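Local structure of ethylbenzene dehydrogenase beta-subunit (Aromatoleum aromaticum, 2IVF) at residues 72-76 against 263-267; 149-154 against 195-199; 176-181 against 207-213. The protein is the iron-sulfur beta-subunit of a three-chain dehydrogenase assembly, holding three iron/sulfur clusters (SF4) and one Fe3-S4 cluster in a chain of the 4Fe-4S dicluster family. One frame throughout, in Å; residues are numbered along the deposited sequence.

Contacts 2 and 3 are buried and share one SF4 cluster, whereas contact 1 lies further out and is only partly buried. Contact 2 binds the cluster through two cysteines, and beside it has an arginine-carbonyl bond and an amide over a tyrosine ring. Contact 3 also touches it, through V177 and K210, reaches a second SF4 through C211, and holds two hairpins together by side-chain bonds and aliphatic packing. Contact 1 has a single backbone bond across it, beside glycines. Contacts 1 and 2 meet where T266 lies against C154 and Y196; contacts 2 and 3 meet where H153 ND1 lies 3.0 Å from V177 N, a probable hydrogen bond.

Contact 1. Residues 72-76 against 263-267; sequences GGGFL and EYGTG
F75, which buries more area in this contact than any other residue, meets Y264, G265 and T266 with both its backbone and its ring. Its amide is the one donor that crosses: F75 N reaches Y264 O at 2.6 Å, a short and nearly straight bond (N-H...O 174°), although the nitrogen sits 32° out of the carbonyl plane. The same carbonyl also comes within 3.5 Å of G74 CA, so Y264 O is tucked against the bend just before strand 75-76. G74 and G265 bring the two backbones close together, and both have positive phi. With CG beside its own backbone N (chi1 -54°), the F75 ring lies beside the turn, where CD2 lies 3.5 Å from G265 O and 4.2 Å from T266 CG2. Both approach the ring obliquely. Y264 contributes mainly backbone, since its ring turns off to stack with H261 and rest on P195. E263 likewise sends its carboxylate to H261. The loop 263-267 links strand 258-259 to strand 270-273, and N156 takes G265 O as a hydrogen-bond acceptor. On the other side of the contact, strand 75-76 pairs antiparallel with 79-80. F75 also meets an aromatic ring of another protein chain, and both F75 and T266 rest on A158 of helix 158-162.

Contact 2. Residues 149-154 against 195-199; sequences RMCNHC and PYKAI. With SF4 (iron/sulfur cluster), chain S.
Y196 and N152 both hold CG beside the backbone N and opposite the carbonyl carbon (chi1 -61° and -60°), which turns the amide of N152 in over one face of the Y196 ring. N152 ND2 comes in over the middle of the ring, 3.1 Å above its plane, while the amide itself is steeply tilted, its plane 60° from that of the ring. R149 works at the rim of the same ring. Its chain bends at CD, and NH2 arrives in the ring plane to bond Y196 O at 2.9 Å, on a lone pair of the carbonyl and in the plane of its own guanidinium. That guanidinium also makes a cation-pi contact with Y68, and Y196 OH is bonded to L260 O, so the hydroxyl is tied to L260 and the backbone carbonyl to R149. Nearer the cluster, C151 CB and A198 CB pack at 4.1 Å. The sulfurs take over from there: C151 SG binds iron FE4 of the cluster at 2.3 Å and C154 SG binds iron FE3 at 2.3 Å. H153 N donates to C151 SG at 3.2 Å, which probably draws charge off that thiolate. Y196 CD2 lies 3.6 Å from sulfide S2, and I199 CG1 3.2 Å from S3. The C151-x-x-C154 pair, with C159 and C194 in the same pocket, is consistent with a variant of the bacterial ferredoxin-type 4Fe-4S motif.

Contact 3. Residues 176-181 against 207-213; sequences IVLVDQ and TSEKCIL. With SF4 (iron/sulfur cluster), chain U; SF4 (iron/sulfur cluster), chain S.
Q181 and K210 supply the hydrogen bonds that join 176-181 to 207-213. The Q181 amide is held at both ends: OE1 accepts from T207 OG1 at 2.7 Å, and NE2 donates to S208 O at 2.8 Å (N-H...O 170°) and also back to V179 O in its own segment, which fixes the rotation of the amide. K210 starts with CG between its backbone N and carbonyl carbon (chi1 68°), then curls at its last two torsions to bring NZ to V177 O, 2.9 Å away and above the carbonyl plane, and to C211 O at 2.6 Å. Its positive charge probably offsets some of the charge of the nearby SF4, whose S3 is 3.8 Å from K210 CE. Aliphatic contacts add to this: I176 CD1 meets L213 CB at 3.8 Å, L178 CD2 meets I212 CB at 3.8 Å, and V179 CG2 packs on K210 CD. Metal binding falls to C211, whose SG holds iron FE1 of the second SF4 at 2.2 Å. Strand 177-179 pairs with 168-170 and strand 207-210 with 199-202, so two antiparallel hairpins lie against each other, with Y215 of helix 215-218 covering I176 and L178 and the alpha-subunit's Y68 packing on Q181 and I212.

Contact 1. Residues 72-76 against 263-267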
ATOM      1  N   GLY B  72     -12.399  -7.234  29.353  1.00 24.52           N
ATOM      2  CA  GLY B  72     -12.132  -8.053  30.524  1.00 24.22           C
ATOM      3  C   GLY B  72     -11.203  -9.233  30.284  1.00 23.58           C
ATOM      4  O   GLY B  72     -10.451  -9.251  29.326  1.00 23.02           O
ATOM      5  N   GLY B  73     -11.279 -10.218  31.170  1.00 23.41           N
ATOM      6  CA  GLY B  73     -10.372 -11.355  31.132  1.00 24.37           C
ATOM      7  C   GLY B  73      -9.098 -11.062  31.898  1.00 24.35           C
ATOM      8  O   GLY B  73      -8.972 -10.034  32.569  1.00 25.66           O
ATOM      9  N   GLY B  74      -8.151 -11.978  31.814  1.00 24.22           N
ATOM     10  CA  GLY B  74      -6.867 -11.823  32.482  1.00 25.70           C
ATOM     11  C   GLY B  74      -6.949 -11.939  33.983  1.00 25.91           C
ATOM     12  O   GLY B  74      -7.938 -12.443  34.508  1.00 23.49           O
ATOM     13  N   PHE B  75      -5.924 -11.419  34.677  1.00 27.23           N
ATOM     14  CA  PHE B  75      -5.832 -11.510  36.127  1.00 30.09           C
ATOM     15  C   PHE B  75      -5.508 -10.129  36.759  1.00 32.65           C
ATOM     16  O   PHE B  75      -4.698  -9.391  36.221  1.00 33.81           O
ATOM     17  CB  PHE B  75      -4.736 -12.490  36.546  1.00 29.04           C
ATOM     18  CG  PHE B  75      -4.838 -13.864  35.943  1.00 27.40           C
ATOM     19  CD1 PHE B  75      -5.631 -14.840  36.531  1.00 27.70           C
ATOM     20  CD2 PHE B  75      -4.057 -14.209  34.845  1.00 26.64           C
ATOM     21  CE1 PHE B  75      -5.708 -16.107  35.991  1.00 26.71           C
ATOM     22  CE2 PHE B  75      -4.099 -15.486  34.311  1.00 27.99           C
ATOM     23  CZ  PHE B  75      -4.945 -16.442  34.880  1.00 26.85           C
ATOM     24  N   LEU B  76      -6.125  -9.817  37.910  1.00 36.37           N
ATOM     25  CA  LEU B  76      -5.873  -8.579  38.703  1.00 37.49           C
ATOM     26  C   LEU B  76      -5.505  -8.950  40.131  1.00 39.73           C
ATOM     27  O   LEU B  76      -6.297  -9.585  40.818  1.00 39.92           O
ATOM     28  CB  LEU B  76      -7.136  -7.720  38.756  1.00 38.47           C
ATOM     29  CG  LEU B  76      -7.051  -6.356  39.458  1.00 38.91           C
ATOM     30  CD1 LEU B  76      -7.015  -5.263  38.389  1.00 42.38           C
ATOM     31  CD2 LEU B  76      -8.227  -6.104  40.386  1.00 38.66           C
ATOM     32  N   GLU B 263      -0.148  -5.498  33.247  1.00 23.02           N
ATOM     33  CA  GLU B 263      -1.096  -5.437  34.369  1.00 24.26           C
ATOM     34  C   GLU B 263      -2.266  -6.395  34.214  1.00 24.09           C
ATOM     35  O   GLU B 263      -2.970  -6.645  35.177  1.00 22.58           O
ATOM     36  CB  GLU B 263      -1.620  -4.027  34.662  1.00 25.07           C
ATOM     37  CG  GLU B 263      -2.611  -3.472  33.678  1.00 25.79           C
ATOM     38  CD  GLU B 263      -1.981  -2.966  32.392  1.00 29.60           C
ATOM     39  OE1 GLU B 263      -0.752  -3.112  32.173  1.00 28.18           O
ATOM     40  OE2 GLU B 263      -2.732  -2.380  31.592  1.00 30.15           O
ATOM     41  N   TYR B 264      -2.456  -6.931  33.017  1.00 23.42           N
ATOM     42  CA  TYR B 264      -3.431  -7.991  32.800  1.00 23.78           C
ATOM     43  C   TYR B 264      -3.056  -9.335  33.417  1.00 24.24           C
ATOM     44  O   TYR B 264      -3.894 -10.272  33.436  1.00 23.04           O
ATOM     45  CB  TYR B 264      -3.721  -8.166  31.315  1.00 23.95           C
ATOM     46  CG  TYR B 264      -4.339  -6.989  30.589  1.00 24.34           C
ATOM     47  CD1 TYR B 264      -4.823  -5.866  31.251  1.00 25.86           C
ATOM     48  CD2 TYR B 264      -4.481  -7.028  29.230  1.00 26.18           C
ATOM     49  CE1 TYR B 264      -5.399  -4.809  30.543  1.00 23.86           C
ATOM     50  CE2 TYR B 264      -5.040  -5.993  28.530  1.00 24.84           C
ATOM     51  CZ  TYR B 264      -5.510  -4.888  29.189  1.00 25.49           C
ATOM     52  OH  TYR B 264      -6.058  -3.855  28.436  1.00 25.71           O
ATOM     53  N   GLY B 265      -1.835  -9.445  33.948  1.00 23.54           N
ATOM     54  CA  GLY B 265      -1.471 -10.565  34.824  1.00 23.91           C
ATOM     55  C   GLY B 265      -1.027 -11.854  34.163  1.00 23.79           C
ATOM     56  O   GLY B 265      -0.803 -12.859  34.856  1.00 24.78           O
ATOM     57  N   THR B 266      -0.849 -11.832  32.850  1.00 23.17           N
ATOM     58  CA  THR B 266      -0.572 -13.050  32.113  1.00 24.02           C
ATOM     59  C   THR B 266       0.900 -13.281  31.779  1.00 24.46           C
ATOM     60  O   THR B 266       1.244 -14.370  31.350  1.00 25.73           O
ATOM     61  CB  THR B 266      -1.361 -13.100  30.796  1.00 23.16           C
ATOM     62  OG1 THR B 266      -0.856 -12.133  29.863  1.00 24.61           O
ATOM     63  CG2 THR B 266      -2.858 -12.841  31.050  1.00 23.71           C
ATOM     64  N   GLY B 267       1.768 -12.300  31.999  1.00 24.13           N
ATOM     65  CA  GLY B 267       3.175 -12.472  31.646  1.00 24.07           C
ATOM     66  C   GLY B 267       3.356 -12.666  30.149  1.00 23.31           C
ATOM     67  O   GLY B 267       3.870 -13.690  29.679  1.00 23.87           O
TER

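Contact 2. Residues 149-154 against 195-199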
ATOM      1  N   ARG B 149       0.257  -6.756  16.793  1.00 24.53           N
ATOM      2  CA  ARG B 149      -0.038  -7.627  17.886  1.00 24.03           C
ATOM      3  C   ARG B 149      -0.320  -9.033  17.382  1.00 24.04           C
ATOM      4  O   ARG B 149      -0.850  -9.216  16.283  1.00 24.13           O
ATOM      5  CB  ARG B 149      -1.243  -7.119  18.672  1.00 24.46           C
ATOM      6  CG  ARG B 149      -1.013  -5.787  19.403  1.00 25.75           C
ATOM      7  CD  ARG B 149      -2.274  -5.265  19.992  1.00 25.87           C
ATOM      8  NE  ARG B 149      -2.720  -6.302  20.899  1.00 26.04           N
ATOM      9  CZ  ARG B 149      -3.941  -6.795  20.984  1.00 28.37           C
ATOM     10  NH1 ARG B 149      -4.925  -6.328  20.257  1.00 27.42           N
ATOM     11  NH2 ARG B 149      -4.176  -7.795  21.823  1.00 26.54           N
ATOM     12  N   MET B 150      -0.002 -10.001  18.214  1.00 24.47           N
ATOM     13  CA  MET B 150      -0.366 -11.385  17.974  1.00 24.78           C
ATOM     14  C   MET B 150      -0.646 -11.984  19.344  1.00 24.79           C
ATOM     15  O   MET B 150      -0.673 -11.261  20.348  1.00 25.97           O
ATOM     16  CB  MET B 150       0.793 -12.166  17.316  1.00 25.81           C
ATOM     17  CG  MET B 150       1.469 -11.517  16.162  1.00 28.45           C
ATOM     18  SD  MET B 150       2.842 -10.409  16.575  1.00 30.87           S
ATOM     19  CE  MET B 150       4.117 -11.657  16.923  1.00 29.02           C
ATOM     20  N   CYS B 151      -0.788 -13.303  19.415  1.00 23.54           N
ATOM     21  CA  CYS B 151      -0.892 -13.942  20.726  1.00 23.74           C
ATOM     22  C   CYS B 151       0.465 -13.780  21.392  1.00 23.94           C
ATOM     23  O   CYS B 151       1.502 -13.923  20.754  1.00 26.29           O
ATOM     24  CB  CYS B 151      -1.284 -15.405  20.646  1.00 22.21           C
ATOM     25  SG  CYS B 151      -0.933 -16.362  22.137  1.00 22.56           S
ATOM     26  N   ASN B 152       0.438 -13.489  22.688  1.00 24.76           N
ATOM     27  CA  ASN B 152       1.636 -13.233  23.449  1.00 23.97           C
ATOM     28  C   ASN B 152       2.309 -14.495  23.991  1.00 23.92           C
ATOM     29  O   ASN B 152       3.341 -14.395  24.622  1.00 25.58           O
ATOM     30  CB  ASN B 152       1.314 -12.228  24.587  1.00 23.08           C
ATOM     31  CG  ASN B 152       0.801 -10.932  24.056  1.00 25.35           C
ATOM     32  OD1 ASN B 152       1.545 -10.202  23.383  1.00 25.14           O
ATOM     33  ND2 ASN B 152      -0.490 -10.676  24.234  1.00 22.74           N
ATOM     34  N   HIS B 153       1.714 -15.672  23.788  1.00 23.94           N
ATOM     35  CA  HIS B 153       2.244 -16.919  24.325  1.00 23.60           C
ATOM     36  C   HIS B 153       2.704 -16.779  25.735  1.00 23.89           C
ATOM     37  O   HIS B 153       3.834 -17.129  26.121  1.00 22.48           O
ATOM     38  CB  HIS B 153       3.284 -17.506  23.383  1.00 23.47           C
ATOM     39  CG  HIS B 153       2.716 -17.771  22.041  1.00 21.41           C
ATOM     40  ND1 HIS B 153       1.959 -18.894  21.769  1.00 22.61           N
ATOM     41  CD2 HIS B 153       2.670 -17.006  20.924  1.00 22.64           C
ATOM     42  CE1 HIS B 153       1.527 -18.834  20.525  1.00 21.14           C
ATOM     43  NE2 HIS B 153       1.955 -17.706  19.987  1.00 21.38           N
ATOM     44  N   CYS B 154       1.746 -16.277  26.517  1.00 24.05           N
ATOM     45  CA  CYS B 154       1.948 -15.899  27.879  1.00 22.68           C
ATOM     46  C   CYS B 154       2.558 -16.980  28.749  1.00 21.89           C
ATOM     47  O   CYS B 154       2.370 -18.190  28.537  1.00 21.76           O
ATOM     48  CB  CYS B 154       0.603 -15.452  28.455  1.00 22.57           C
ATOM     49  SG  CYS B 154      -0.138 -14.120  27.500  1.00 23.39           S
ATOM     50  N   PRO B 195      -7.187 -11.505  27.989  1.00 22.03           N
ATOM     51  CA  PRO B 195      -7.427 -10.078  28.064  1.00 21.78           C
ATOM     52  C   PRO B 195      -6.937  -9.369  26.838  1.00 22.32           C
ATOM     53  O   PRO B 195      -7.162  -8.174  26.704  1.00 23.15           O
ATOM     54  CB  PRO B 195      -6.594  -9.672  29.258  1.00 21.33           C
ATOM     55  CG  PRO B 195      -5.472 -10.592  29.225  1.00 23.40           C
ATOM     56  CD  PRO B 195      -6.036 -11.903  28.803  1.00 23.20           C
ATOM     57  N   TYR B 196      -6.234 -10.091  25.969  1.00 22.55           N
ATOM     58  CA  TYR B 196      -5.820  -9.541  24.660  1.00 22.20           C
ATOM     59  C   TYR B 196      -6.783  -9.841  23.509  1.00 23.27           C
ATOM     60  O   TYR B 196      -6.584  -9.386  22.340  1.00 21.91           O
ATOM     61  CB  TYR B 196      -4.451 -10.101  24.328  1.00 22.26           C
ATOM     62  CG  TYR B 196      -3.421  -9.711  25.326  1.00 21.50           C
ATOM     63  CD1 TYR B 196      -2.734  -8.497  25.225  1.00 20.45           C
ATOM     64  CD2 TYR B 196      -3.107 -10.555  26.357  1.00 23.14           C
ATOM     65  CE1 TYR B 196      -1.794  -8.109  26.211  1.00 22.63           C
ATOM     66  CE2 TYR B 196      -2.148 -10.206  27.331  1.00 23.77           C
ATOM     67  CZ  TYR B 196      -1.482  -8.983  27.245  1.00 22.07           C
ATOM     68  OH  TYR B 196      -0.557  -8.705  28.242  1.00 22.96           O
ATOM     69  N   LYS B 197      -7.774 -10.674  23.804  1.00 22.16           N
ATOM     70  CA  LYS B 197      -8.698 -11.230  22.806  1.00 23.36           C
ATOM     71  C   LYS B 197      -7.968 -11.792  21.607  1.00 24.01           C
ATOM     72  O   LYS B 197      -8.294 -11.478  20.456  1.00 24.89           O
ATOM     73  CB  LYS B 197      -9.774 -10.202  22.431  1.00 23.30           C
ATOM     74  CG  LYS B 197     -10.660  -9.819  23.632  1.00 21.63           C
ATOM     75  CD  LYS B 197     -11.509 -11.022  24.077  1.00 23.71           C
ATOM     76  CE  LYS B 197     -12.256 -10.851  25.387  1.00 23.65           C
ATOM     77  NZ  LYS B 197     -11.425 -10.802  26.623  1.00 24.47           N
ATOM     78  N   ALA B 198      -6.936 -12.588  21.920  1.00 23.64           N
ATOM     79  CA  ALA B 198      -6.047 -13.204  20.930  1.00 23.72           C
ATOM     80  C   ALA B 198      -6.453 -14.667  20.622  1.00 24.27           C
ATOM     81  O   ALA B 198      -5.695 -15.433  20.026  1.00 25.35           O
ATOM     82  CB  ALA B 198      -4.599 -13.126  21.408  1.00 22.86           C
ATOM     83  N   ILE B 199      -7.643 -15.072  21.047  1.00 24.60           N
ATOM     84  CA  ILE B 199      -8.223 -16.341  20.625  1.00 24.55           C
ATOM     85  C   ILE B 199      -9.541 -15.994  19.971  1.00 24.63           C
ATOM     86  O   ILE B 199     -10.262 -15.105  20.458  1.00 24.07           O
ATOM     87  CB  ILE B 199      -8.509 -17.306  21.801  1.00 24.97           C
ATOM     88  CG1 ILE B 199      -7.291 -17.538  22.669  1.00 26.34           C
ATOM     89  CG2 ILE B 199      -9.014 -18.642  21.285  1.00 24.47           C
ATOM     90  CD1 ILE B 199      -7.422 -18.786  23.655  1.00 25.98           C
TER
HETATM   91 FE1  SF4 S1357      -4.333 -14.593  25.256  1.00 22.83          FE
HETATM   92 FE2  SF4 S1357      -3.699 -17.058  25.927  1.00 23.91          FE
HETATM   93 FE3  SF4 S1357      -1.938 -15.009  26.411  1.00 22.80          FE
HETATM   94 FE4  SF4 S1357      -2.390 -15.808  23.826  1.00 24.21          FE
HETATM   95  S1  SF4 S1357      -1.428 -17.052  25.523  1.00 23.95           S
HETATM   96  S2  SF4 S1357      -2.367 -13.647  24.638  1.00 23.92           S
HETATM   97  S3  SF4 S1357      -4.566 -16.429  23.936  1.00 21.53           S
HETATM   98  S4  SF4 S1357      -3.990 -15.322  27.414  1.00 22.74           S

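Contact 3. Residues 176-181 against 207-213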
ATOM      1  N   ILE B 176       4.965 -22.207  23.327  1.00 24.04           N
ATOM      2  CA  ILE B 176       3.840 -21.951  22.426  1.00 24.38           C
ATOM      3  C   ILE B 176       2.552 -22.470  23.035  1.00 24.12           C
ATOM      4  O   ILE B 176       2.490 -23.638  23.527  1.00 22.92           O
ATOM      5  CB  ILE B 176       4.065 -22.587  21.040  1.00 24.64           C
ATOM      6  CG1 ILE B 176       5.304 -21.955  20.369  1.00 24.78           C
ATOM      7  CG2 ILE B 176       2.844 -22.367  20.133  1.00 25.90           C
ATOM      8  CD1 ILE B 176       5.730 -22.664  19.037  1.00 25.51           C
ATOM      9  N   VAL B 177       1.555 -21.578  23.057  1.00 22.79           N
ATOM     10  CA  VAL B 177       0.243 -21.877  23.619  1.00 22.97           C
ATOM     11  C   VAL B 177      -0.653 -22.264  22.462  1.00 22.27           C
ATOM     12  O   VAL B 177      -0.707 -21.586  21.448  1.00 23.27           O
ATOM     13  CB  VAL B 177      -0.331 -20.673  24.391  1.00 22.93           C
ATOM     14  CG1 VAL B 177      -1.779 -20.985  24.887  1.00 20.19           C
ATOM     15  CG2 VAL B 177       0.604 -20.324  25.534  1.00 21.92           C
ATOM     16  N   LEU B 178      -1.285 -23.410  22.578  1.00 22.90           N
ATOM     17  CA  LEU B 178      -2.109 -23.935  21.495  1.00 23.29           C
ATOM     18  C   LEU B 178      -3.482 -24.401  21.978  1.00 23.60           C
ATOM     19  O   LEU B 178      -3.638 -24.873  23.104  1.00 24.20           O
ATOM     20  CB  LEU B 178      -1.392 -25.135  20.812  1.00 23.78           C
ATOM     21  CG  LEU B 178      -0.079 -24.777  20.065  1.00 20.76           C
ATOM     22  CD1 LEU B 178       0.615 -26.065  19.672  1.00 19.40           C
ATOM     23  CD2 LEU B 178      -0.288 -23.891  18.819  1.00 18.51           C
ATOM     24  N   VAL B 179      -4.455 -24.302  21.084  1.00 24.58           N
ATOM     25  CA  VAL B 179      -5.789 -24.900  21.268  1.00 24.32           C
ATOM     26  C   VAL B 179      -5.832 -26.212  20.485  1.00 24.84           C
ATOM     27  O   VAL B 179      -5.767 -26.208  19.256  1.00 24.15           O
ATOM     28  CB  VAL B 179      -6.926 -23.985  20.724  1.00 24.04           C
ATOM     29  CG1 VAL B 179      -8.296 -24.728  20.882  1.00 25.08           C
ATOM     30  CG2 VAL B 179      -6.948 -22.629  21.419  1.00 20.70           C
ATOM     31  N   ASP B 180      -5.935 -27.319  21.206  1.00 24.72           N
ATOM     32  CA  ASP B 180      -6.066 -28.643  20.614  1.00 25.75           C
ATOM     33  C   ASP B 180      -7.400 -28.747  19.874  1.00 26.25           C
ATOM     34  O   ASP B 180      -8.477 -28.802  20.496  1.00 25.33           O
ATOM     35  CB  ASP B 180      -5.962 -29.678  21.728  1.00 25.36           C
ATOM     36  CG  ASP B 180      -6.224 -31.080  21.269  1.00 26.32           C
ATOM     37  OD1 ASP B 180      -6.897 -31.288  20.230  1.00 27.57           O
ATOM     38  OD2 ASP B 180      -5.764 -31.997  21.995  1.00 33.64           O
ATOM     39  N   GLN B 181      -7.323 -28.721  18.541  1.00 27.00           N
ATOM     40  CA  GLN B 181      -8.504 -28.603  17.711  1.00 27.67           C
ATOM     41  C   GLN B 181      -9.400 -29.827  17.781  1.00 28.73           C
ATOM     42  O   GLN B 181     -10.562 -29.739  17.436  1.00 28.77           O
ATOM     43  CB  GLN B 181      -8.102 -28.321  16.269  1.00 27.77           C
ATOM     44  CG  GLN B 181      -7.431 -26.989  16.153  1.00 26.12           C
ATOM     45  CD  GLN B 181      -8.355 -25.867  16.585  1.00 26.40           C
ATOM     46  OE1 GLN B 181      -9.388 -25.638  15.933  1.00 26.69           O
ATOM     47  NE2 GLN B 181      -8.007 -25.163  17.686  1.00 23.19           N
ATOM     48  N   THR B 207     -14.793 -24.469  16.896  1.00 24.16           N
ATOM     49  CA  THR B 207     -13.680 -24.486  17.831  1.00 24.31           C
ATOM     50  C   THR B 207     -13.144 -23.073  17.773  1.00 24.22           C
ATOM     51  O   THR B 207     -13.579 -22.271  16.932  1.00 22.32           O
ATOM     52  CB  THR B 207     -12.547 -25.449  17.373  1.00 24.75           C
ATOM     53  OG1 THR B 207     -12.034 -24.980  16.113  1.00 24.29           O
ATOM     54  CG2 THR B 207     -13.030 -26.919  17.277  1.00 24.94           C
ATOM     55  N   SER B 208     -12.268 -22.771  18.713  1.00 23.50           N
ATOM     56  CA  SER B 208     -11.519 -21.547  18.693  1.00 23.32           C
ATOM     57  C   SER B 208     -10.079 -21.797  18.226  1.00 23.08           C
ATOM     58  O   SER B 208      -9.496 -22.868  18.416  1.00 23.35           O
ATOM     59  CB  SER B 208     -11.555 -20.879  20.067  1.00 23.89           C
ATOM     60  OG  SER B 208     -12.885 -20.472  20.396  1.00 23.35           O
ATOM     61  N   GLU B 209      -9.550 -20.782  17.561  1.00 23.75           N
ATOM     62  CA  GLU B 209      -8.236 -20.831  17.005  1.00 24.12           C
ATOM     63  C   GLU B 209      -7.470 -19.573  17.397  1.00 23.87           C
ATOM     64  O   GLU B 209      -8.040 -18.588  17.856  1.00 25.26           O
ATOM     65  CB  GLU B 209      -8.324 -20.910  15.505  1.00 24.04           C
ATOM     66  CG  GLU B 209      -9.023 -22.157  15.003  1.00 24.87           C
ATOM     67  CD  GLU B 209      -8.682 -22.458  13.588  1.00 25.05           C
ATOM     68  OE1 GLU B 209      -7.482 -22.666  13.286  1.00 29.55           O
ATOM     69  OE2 GLU B 209      -9.612 -22.537  12.775  1.00 25.51           O
ATOM     70  N   LYS B 210      -6.170 -19.617  17.155  1.00 23.54           N
ATOM     71  CA  LYS B 210      -5.286 -18.571  17.576  1.00 23.13           C
ATOM     72  C   LYS B 210      -3.927 -18.736  16.884  1.00 22.06           C
ATOM     73  O   LYS B 210      -3.608 -19.771  16.299  1.00 23.82           O
ATOM     74  CB  LYS B 210      -5.092 -18.691  19.108  1.00 22.08           C
ATOM     75  CG  LYS B 210      -4.333 -19.920  19.542  1.00 23.55           C
ATOM     76  CD  LYS B 210      -4.106 -19.976  21.030  1.00 22.41           C
ATOM     77  CE  LYS B 210      -3.111 -18.980  21.558  1.00 22.02           C
ATOM     78  NZ  LYS B 210      -1.819 -19.037  20.810  1.00 21.44           N
ATOM     79  N   CYS B 211      -3.102 -17.723  17.048  1.00 22.65           N
ATOM     80  CA  CYS B 211      -1.722 -17.794  16.620  1.00 22.55           C
ATOM     81  C   CYS B 211      -1.073 -19.052  17.139  1.00 21.66           C
ATOM     82  O   CYS B 211      -1.140 -19.347  18.323  1.00 21.76           O
ATOM     83  CB  CYS B 211      -0.998 -16.550  17.095  1.00 23.25           C
ATOM     84  SG  CYS B 211       0.762 -16.514  16.970  1.00 23.63           S
ATOM     85  N   ILE B 212      -0.479 -19.800  16.215  1.00 22.60           N
ATOM     86  CA  ILE B 212       0.229 -21.052  16.505  1.00 22.19           C
ATOM     87  C   ILE B 212       1.767 -20.868  16.542  1.00 22.00           C
ATOM     88  O   ILE B 212       2.539 -21.823  16.533  1.00 22.75           O
ATOM     89  CB  ILE B 212      -0.204 -22.139  15.493  1.00 23.00           C
ATOM     90  CG1 ILE B 212       0.176 -21.764  14.046  1.00 21.05           C
ATOM     91  CG2 ILE B 212      -1.730 -22.353  15.641  1.00 22.97           C
ATOM     92  CD1 ILE B 212       0.115 -22.966  13.045  1.00 23.40           C
ATOM     93  N   LEU B 213       2.183 -19.619  16.665  1.00 22.09           N
ATOM     94  CA  LEU B 213       3.559 -19.201  16.473  1.00 22.66           C
ATOM     95  C   LEU B 213       4.199 -19.917  15.276  1.00 23.60           C
ATOM     96  O   LEU B 213       5.374 -20.252  15.307  1.00 22.37           O
ATOM     97  CB  LEU B 213       4.402 -19.346  17.738  1.00 22.76           C
ATOM     98  CG  LEU B 213       5.112 -18.056  18.168  1.00 22.68           C
ATOM     99  CD1 LEU B 213       5.850 -18.272  19.491  1.00 25.32           C
ATOM    100  CD2 LEU B 213       6.051 -17.500  17.074  1.00 24.54           C
TER
HETATM  101 FE1  SF4 U1359       1.267 -16.260  14.835  1.00 24.74          FE
HETATM  102 FE2  SF4 U1359       0.351 -15.821  12.412  1.00 24.78          FE
HETATM  103 FE3  SF4 U1359       2.598 -14.591  13.226  1.00 26.01          FE
HETATM  104 FE4  SF4 U1359       2.701 -17.225  12.686  1.00 23.99          FE
HETATM  105  S1  SF4 U1359       2.300 -15.543  11.178  1.00 24.55           S
HETATM  106  S2  SF4 U1359       3.525 -16.225  14.559  1.00 24.48           S
HETATM  107  S3  SF4 U1359       0.580 -17.912  13.360  1.00 23.52           S
HETATM  108  S4  SF4 U1359       0.429 -14.298  14.060  1.00 24.40           S
HETATM  109 FE1  SF4 S1357      -4.333 -14.593  25.256  1.00 22.83          FE
HETATM  110 FE2  SF4 S1357      -3.699 -17.058  25.927  1.00 23.91          FE
HETATM  111 FE3  SF4 S1357      -1.938 -15.009  26.411  1.00 22.80          FE
HETATM  112 FE4  SF4 S1357      -2.390 -15.808  23.826  1.00 24.21          FE
HETATM  113  S1  SF4 S1357      -1.428 -17.052  25.523  1.00 23.95           S
HETATM  114  S2  SF4 S1357      -2.367 -13.647  24.638  1.00 23.92           S
HETATM  115  S3  SF4 S1357      -4.566 -16.429  23.936  1.00 21.53           S
HETATM  116  S4  SF4 S1357      -3.990 -15.322  27.414  1.00 22.74           S